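Local coordinates for cobalamin biosynthesis protein CobN (Mycobacterium tuberculosis, PDB 7C6O) that probably catalyses cobalt insertion into the corrin ring during cobalamin biosynthesis, acting as the large, catalytic subunit of the ATP-dependent cobaltochelatase, at residues A422-H425 against A426-C430; A1207-P1211 against E1212-G1216; Q652-W655 against T656-A660. All coordinates share one frame; numbering follows the deposited sequence. Where two conformers were deposited one is given.

Interaction 1 of 3, residues A422-H425 against A426-C430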
# COMPACT_ATOMS: atom_id res chain seq x y z
N ALA A 422 20.93 -13.73 20.82
CA ALA A 422 20.44 -14.32 22.06
C ALA A 422 18.95 -14.09 22.23
O ALA A 422 18.22 -14.99 22.66
CB ALA A 422 21.21 -13.74 23.25
N LEU A 423 18.47 -12.89 21.88
CA LEU A 423 17.05 -12.59 22.00
C LEU A 423 16.23 -13.46 21.06
O LEU A 423 15.25 -14.10 21.48
CB LEU A 423 16.80 -11.11 21.72
CG LEU A 423 15.33 -10.68 21.80
CD1 LEU A 423 14.80 -10.87 23.22
CD2 LEU A 423 15.15 -9.24 21.34
N ILE A 424 16.61 -13.50 19.78
CA ILE A 424 15.80 -14.23 18.81
C ILE A 424 15.89 -15.73 19.05
O ILE A 424 14.90 -16.45 18.86
CB ILE A 424 16.21 -13.84 17.37
CG1 ILE A 424 15.09 -14.17 16.39
CG2 ILE A 424 17.53 -14.50 16.96
CD1 ILE A 424 13.87 -13.29 16.55
N HIS A 425 17.04 -16.23 19.51
CA HIS A 425 17.14 -17.65 19.85
C HIS A 425 16.23 -17.99 21.02
O HIS A 425 15.60 -19.05 21.04
CB HIS A 425 18.59 -18.02 20.17
CG HIS A 425 19.50 -17.98 18.98
ND1 HIS A 425 20.84 -18.31 19.07
CD2 HIS A 425 19.28 -17.63 17.70
CE1 HIS A 425 21.39 -18.18 17.87
NE2 HIS A 425 20.47 -17.76 17.03
N ALA A 426 16.16 -17.09 22.01
CA ALA A 426 15.27 -17.32 23.14
C ALA A 426 13.81 -17.35 22.70
O ALA A 426 13.01 -18.13 23.22
CB ALA A 426 15.49 -16.24 24.21
N LEU A 427 13.45 -16.50 21.74
CA LEU A 427 12.08 -16.49 21.23
C LEU A 427 11.77 -17.76 20.46
O LEU A 427 10.68 -18.33 20.61
CB LEU A 427 11.85 -15.26 20.36
CG LEU A 427 10.46 -15.14 19.72
CD1 LEU A 427 9.37 -15.19 20.78
CD2 LEU A 427 10.36 -13.87 18.88
N ILE A 428 12.71 -18.23 19.63
CA ILE A 428 12.49 -19.47 18.89
C ILE A 428 12.30 -20.64 19.84
O ILE A 428 11.43 -21.49 19.65
CB ILE A 428 13.66 -19.71 17.91
CG1 ILE A 428 13.69 -18.63 16.83
CG2 ILE A 428 13.56 -21.09 17.29
CD1 ILE A 428 14.99 -18.60 16.05
N GLU A 429 13.11 -20.68 20.91
CA GLU A 429 13.08 -21.82 21.82
C GLU A 429 11.78 -21.86 22.62
O GLU A 429 11.23 -22.95 22.86
CB GLU A 429 14.29 -21.76 22.76
CG GLU A 429 14.21 -22.69 23.95
CD GLU A 429 15.44 -22.59 24.84
OE1 GLU A 429 15.84 -23.62 25.42
OE2 GLU A 429 16.00 -21.48 24.96
N CYS A 430 11.26 -20.71 23.03
CA CYS A 430 10.10 -20.64 23.92
C CYS A 430 8.89 -19.97 23.28
O CYS A 430 7.91 -19.69 23.99
CB CYS A 430 10.48 -19.91 25.21
SG CYS A 430 12.00 -20.50 26.00
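Ile424 meets two side chains of the following turn: its CD1 lies 4.3 Å from Leu427 CD2, and its CG1 lies 4.4 Å from Ile428 CD1. The first contact is methyl to methyl, the second methylene to methyl, and both are loose. Ile428 also leans back on the main chain. With CG1 beside its own backbone N (chi1 -66°), that carbon comes to 3.2 Å from Ile424 O, the oxygen that accepts the Ile428 N-H (N to O 2.9 Å, N-H...O 162°). One carbonyl is thus both bonded and roofed by the same residue. The neighbouring i to i+4 bonds complete the turn: Ala426 N to Ala422 O, Leu427 N to Leu423 O and Glu429 N to His425 O, the last at 3.0 Å. Ala426, with only a methyl to place, rests CB 3.4 Å from Ala422 O.

His425 CB points away from the next turn, and the contacts of its ring lie elsewhere, with other parts of the chain: NE2 is hydrogen-bonded to Ser1185 O, and Trp1188 packs edge-to-face with the imidazole. Farther round helix 420-431, Leu423 sits on Ala395, Val396 and Leu399 of helix 391-405, while Leu427 reaches Val507 of strand 503-507. Ile424 and Ile428 both touch Tyr1137 of helix 1136-1157.

The chemistry divides by direction: main-chain polar groups are paired along the axis, the branched side chains give the helix a greasy face toward the body of the protein, and the exposed Glu429 stands apart from it. As the partner of His425 NE2 is a carbonyl oxygen, that nitrogen probably carries a hydrogen, and the bond and the Trp1188 contact together would restrict the rotation of the imidazole.

Interaction 2 of 3, residues A1207-P1211 against E1212-G1216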
# COMPACT_ATOMS: atom_id res chain seq x y z
N ALA A 1207 20.37 -30.27 -12.44
CA ALA A 1207 20.27 -31.45 -13.30
C ALA A 1207 21.37 -32.47 -13.01
O ALA A 1207 21.10 -33.67 -12.92
CB ALA A 1207 20.31 -31.04 -14.77
N GLN A 1208 22.62 -32.02 -12.88
CA GLN A 1208 23.77 -32.91 -12.76
C GLN A 1208 24.67 -32.49 -11.61
O GLN A 1208 25.81 -32.05 -11.82
CB GLN A 1208 24.56 -32.94 -14.08
CG GLN A 1208 23.82 -33.59 -15.22
CD GLN A 1208 24.66 -33.64 -16.49
OE1 GLN A 1208 25.14 -32.61 -16.96
NE2 GLN A 1208 24.84 -34.83 -17.03
N PRO A 1209 24.20 -32.62 -10.37
CA PRO A 1209 25.07 -32.32 -9.23
C PRO A 1209 26.13 -33.39 -9.05
O PRO A 1209 25.92 -34.57 -9.33
CB PRO A 1209 24.10 -32.29 -8.05
CG PRO A 1209 23.01 -33.22 -8.45
CD PRO A 1209 22.87 -33.09 -9.95
N ALA A 1210 27.30 -32.95 -8.58
CA ALA A 1210 28.36 -33.90 -8.27
C ALA A 1210 27.95 -34.74 -7.05
O ALA A 1210 27.43 -34.20 -6.07
CB ALA A 1210 29.67 -33.17 -7.99
N PRO A 1211 28.17 -36.06 -7.10
CA PRO A 1211 27.83 -36.89 -5.93
C PRO A 1211 28.51 -36.44 -4.65
O PRO A 1211 27.88 -36.47 -3.58
CB PRO A 1211 28.28 -38.29 -6.36
CG PRO A 1211 28.18 -38.27 -7.85
CD PRO A 1211 28.56 -36.87 -8.26
N GLU A 1212 29.78 -36.03 -4.72
CA GLU A 1212 30.48 -35.56 -3.52
C GLU A 1212 29.80 -34.32 -2.95
O GLU A 1212 29.74 -34.14 -1.73
CB GLU A 1212 31.94 -35.27 -3.84
CG GLU A 1212 32.74 -34.74 -2.64
CD GLU A 1212 34.13 -34.26 -3.01
OE1 GLU A 1212 34.61 -34.59 -4.11
OE2 GLU A 1212 34.74 -33.54 -2.19
N THR A 1213 29.28 -33.45 -3.82
CA THR A 1213 28.61 -32.24 -3.35
C THR A 1213 27.31 -32.57 -2.64
O THR A 1213 27.01 -32.00 -1.58
CB THR A 1213 28.36 -31.30 -4.53
OG1 THR A 1213 29.61 -31.04 -5.19
CG2 THR A 1213 27.76 -29.97 -4.06
N LEU A 1214 26.52 -33.50 -3.19
CA LEU A 1214 25.29 -33.91 -2.50
C LEU A 1214 25.61 -34.56 -1.15
O LEU A 1214 24.90 -34.33 -0.17
CB LEU A 1214 24.49 -34.87 -3.38
CG LEU A 1214 23.93 -34.30 -4.69
CD1 LEU A 1214 23.00 -35.30 -5.36
CD2 LEU A 1214 23.22 -32.98 -4.46
N ASP A 1215 26.67 -35.36 -1.09
CA ASP A 1215 27.08 -35.95 0.18
C ASP A 1215 27.42 -34.88 1.20
O ASP A 1215 27.08 -34.99 2.39
CB ASP A 1215 28.27 -36.90 -0.02
CG ASP A 1215 27.90 -38.16 -0.78
OD1 ASP A 1215 26.70 -38.52 -0.79
OD2 ASP A 1215 28.80 -38.79 -1.36
N GLY A 1216 28.11 -33.82 0.76
CA GLY A 1216 28.39 -32.71 1.66
C GLY A 1216 27.12 -32.03 2.16
O GLY A 1216 27.03 -31.67 3.33
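The pyrrolidine ring of Pro1209 lies against the isobutyl group of Leu1214, with the two side chains crossing obliquely. Its CG is 3.7 Å from Leu1214 CD1 and its CB 3.8 Å from Leu1214 CD2, so the two methyls share the CB-CG edge of the ring, CD1 nearer CG and CD2 nearer CB. Leucine reaches it because CG lies beside its own backbone N (chi1 -64°), which turns the branch back toward the start of the helix. The second proline ring, that of Pro1211, takes no part in this pairing. The Asp1215 carboxylate comes near the main chain: OD2 is 3.3 Å from Pro1211 O, an acceptor beside an acceptor, while OD1 is held in a salt bridge by Arg1218.

Ala1210 O receives two N-H groups, a good bond from Leu1214 N at 3.1 Å (163°) and a weak one from Thr1213 N at 3.0 Å. Pro1211 O accepts Asp1215 N. Thr1213 OG1 approaches the Ala1210 methyl, CB, at 3.5 Å. Behind the Pro1209-Leu1214 pair stands helix 1187-1203, where Ala1201 touches both residues and Leu1198 touches the leucine.

This is a helix start. Ala1210 is the N-cap and has no polar side chain to cap with; proline follows in the first turn, where its missing N-H costs nothing, and Glu1212, second after the cap, may interact favourably with the helix dipole. Apolar contact between the residue before the N-cap and the fourth after it, Pro1209 with Leu1214, is the hydrophobic staple.

Interaction 3 of 3, residues Q652-W655 against T656-A660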
# COMPACT_ATOMS: atom_id res chain seq x y z
N GLN A 652 41.65 -14.28 -27.56
CA GLN A 652 41.64 -15.66 -27.07
C GLN A 652 41.67 -15.70 -25.55
O GLN A 652 40.98 -16.51 -24.93
CB GLN A 652 42.82 -16.44 -27.65
CG GLN A 652 42.71 -16.75 -29.13
CD GLN A 652 43.88 -17.57 -29.65
OE1 GLN A 652 44.77 -17.96 -28.89
NE2 GLN A 652 43.89 -17.83 -30.95
N GLN A 653 42.48 -14.83 -24.93
CA GLN A 653 42.51 -14.76 -23.47
C GLN A 653 41.13 -14.40 -22.91
O GLN A 653 40.69 -14.98 -21.91
CB GLN A 653 43.53 -13.72 -23.00
CG GLN A 653 44.98 -14.11 -23.20
CD GLN A 653 45.92 -13.08 -22.60
OE1 GLN A 653 45.87 -12.80 -21.40
NE2 GLN A 653 46.77 -12.49 -23.44
N ILE A 654 40.46 -13.44 -23.54
CA ILE A 654 39.14 -13.01 -23.07
C ILE A 654 38.12 -14.13 -23.25
O ILE A 654 37.31 -14.39 -22.36
CB ILE A 654 38.72 -11.72 -23.78
CG1 ILE A 654 39.60 -10.55 -23.33
CG2 ILE A 654 37.24 -11.42 -23.54
CD1 ILE A 654 39.35 -9.26 -24.09
N TRP A 655 38.15 -14.80 -24.40
CA TRP A 655 37.20 -15.88 -24.64
C TRP A 655 37.44 -17.05 -23.70
O TRP A 655 36.48 -17.66 -23.20
CB TRP A 655 37.27 -16.35 -26.10
CG TRP A 655 36.17 -17.31 -26.43
CD1 TRP A 655 36.31 -18.62 -26.78
CD2 TRP A 655 34.77 -17.04 -26.40
NE1 TRP A 655 35.07 -19.18 -26.99
CE2 TRP A 655 34.11 -18.23 -26.76
CE3 TRP A 655 34.00 -15.91 -26.11
CZ2 TRP A 655 32.72 -18.32 -26.83
CZ3 TRP A 655 32.62 -16.00 -26.19
CH2 TRP A 655 32.00 -17.20 -26.55
N THR A 656 38.71 -17.38 -23.44
CA THR A 656 39.03 -18.41 -22.47
C THR A 656 38.46 -18.07 -21.10
O THR A 656 37.85 -18.92 -20.44
CB THR A 656 40.54 -18.60 -22.39
OG1 THR A 656 41.01 -19.23 -23.59
CG2 THR A 656 40.92 -19.45 -21.19
N LEU A 657 38.63 -16.82 -20.66
CA LEU A 657 38.10 -16.41 -19.37
C LEU A 657 36.57 -16.47 -19.35
O LEU A 657 35.97 -16.99 -18.40
CB LEU A 657 38.58 -15.00 -19.02
CG LEU A 657 38.00 -14.39 -17.74
CD1 LEU A 657 38.23 -15.30 -16.54
CD2 LEU A 657 38.60 -13.02 -17.49
N ILE A 658 35.93 -15.94 -20.40
CA ILE A 658 34.47 -15.94 -20.47
C ILE A 658 33.93 -17.36 -20.39
O ILE A 658 32.99 -17.65 -19.64
CB ILE A 658 34.00 -15.22 -21.75
CG1 ILE A 658 34.19 -13.71 -21.62
CG2 ILE A 658 32.54 -15.56 -22.06
CD1 ILE A 658 33.86 -12.93 -22.88
N ARG A 659 34.54 -18.28 -21.14
CA ARG A 659 34.08 -19.67 -21.12
C ARG A 659 34.37 -20.33 -19.78
O ARG A 659 33.51 -21.02 -19.23
CB ARG A 659 34.74 -20.46 -22.26
CG ARG A 659 34.23 -20.11 -23.65
CD ARG A 659 32.90 -20.78 -23.93
NE ARG A 659 33.07 -22.21 -24.21
CZ ARG A 659 32.07 -23.08 -24.28
NH1 ARG A 659 30.82 -22.68 -24.09
NH2 ARG A 659 32.32 -24.36 -24.54
N ALA A 660 35.57 -20.11 -19.23
CA ALA A 660 35.95 -20.77 -17.99
C ALA A 660 35.08 -20.31 -16.82
O ALA A 660 34.76 -21.11 -15.93
CB ALA A 660 37.43 -20.52 -17.70
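Regular i to i+4 bonding joins the two turns, Thr656 N to Gln652 O, Leu657 N to Gln653 O, Ile658 N to Ile654 O and Arg659 N to Trp655 O, the last at 2.9 Å, with all four bonds nearly straight.

The main side-chain contact lies on top of the last of these bonds. Trp655 has CG anti to the backbone N (chi1 -172°), which stands the indole out from the helix, and Arg659, whose CG turns back beside its own N, comes under one face. Arg659 CG is 3.8 Å from the centroid of the five-membered ring, 23° off its normal, a CH-pi contact displaced toward the rim; the same CG is 3.6 Å from Trp655 NE1. Arg659 CD then follows the ring outward, 3.8 Å from Trp655 CZ2. The two side chains run side by side in the same direction; the arginine is bent at chi2 and chi3, and its guanidinium plane lies 9° from that of the indole. A salt bridge from NH1 to Asp664 holds its far end.

On the other flank, Trp655 CZ3 lies 4.2 Å from Ile658 CG2, the two side chains meeting at about a right angle. Ile658 sends its other branch back along the helix, bringing CD1 within 3.8 Å of Ile654 CG2. Thr656 OG1, on another side of the helix, also turns back, to 3.0 Å from Gln652 O.

Helix 647-660 is packed on two sides. Gln653, Ile654 and Leu657 rest on Leu632 of helix 624-642, whereas Ile654 and Trp655 meet Leu682 and Phe678 of helix 675-694. The indole also contacts Leu669 and Pro673 of the loop before helix 675-694 and takes a cation-pi contact from Arg672, linking this helix end to the chain that leads into that helix.

How the interactions relate
Along the chain the order is interaction 1, interaction 3, interaction 2, each on a different helix: 420-431, 647-660 and the start of 1211-1226. Interactions 2 and 3 are the nearest pair, with centres about 26 Å apart and on the same side of the chain's centre; the centres of interactions 1 and 2 are about 34 Å apart, and those of 1 and 3 about 49 Å. No two touch. Interactions 1 and 2 do, however, share a neighbour: helix 1187-1203 supplies Trp1188 to the first and Leu1198 and Ala1201 to the second. This helix, near the C-terminus, thus meets two sites far apart in sequence, while interaction 3 belongs to a separate group of helices.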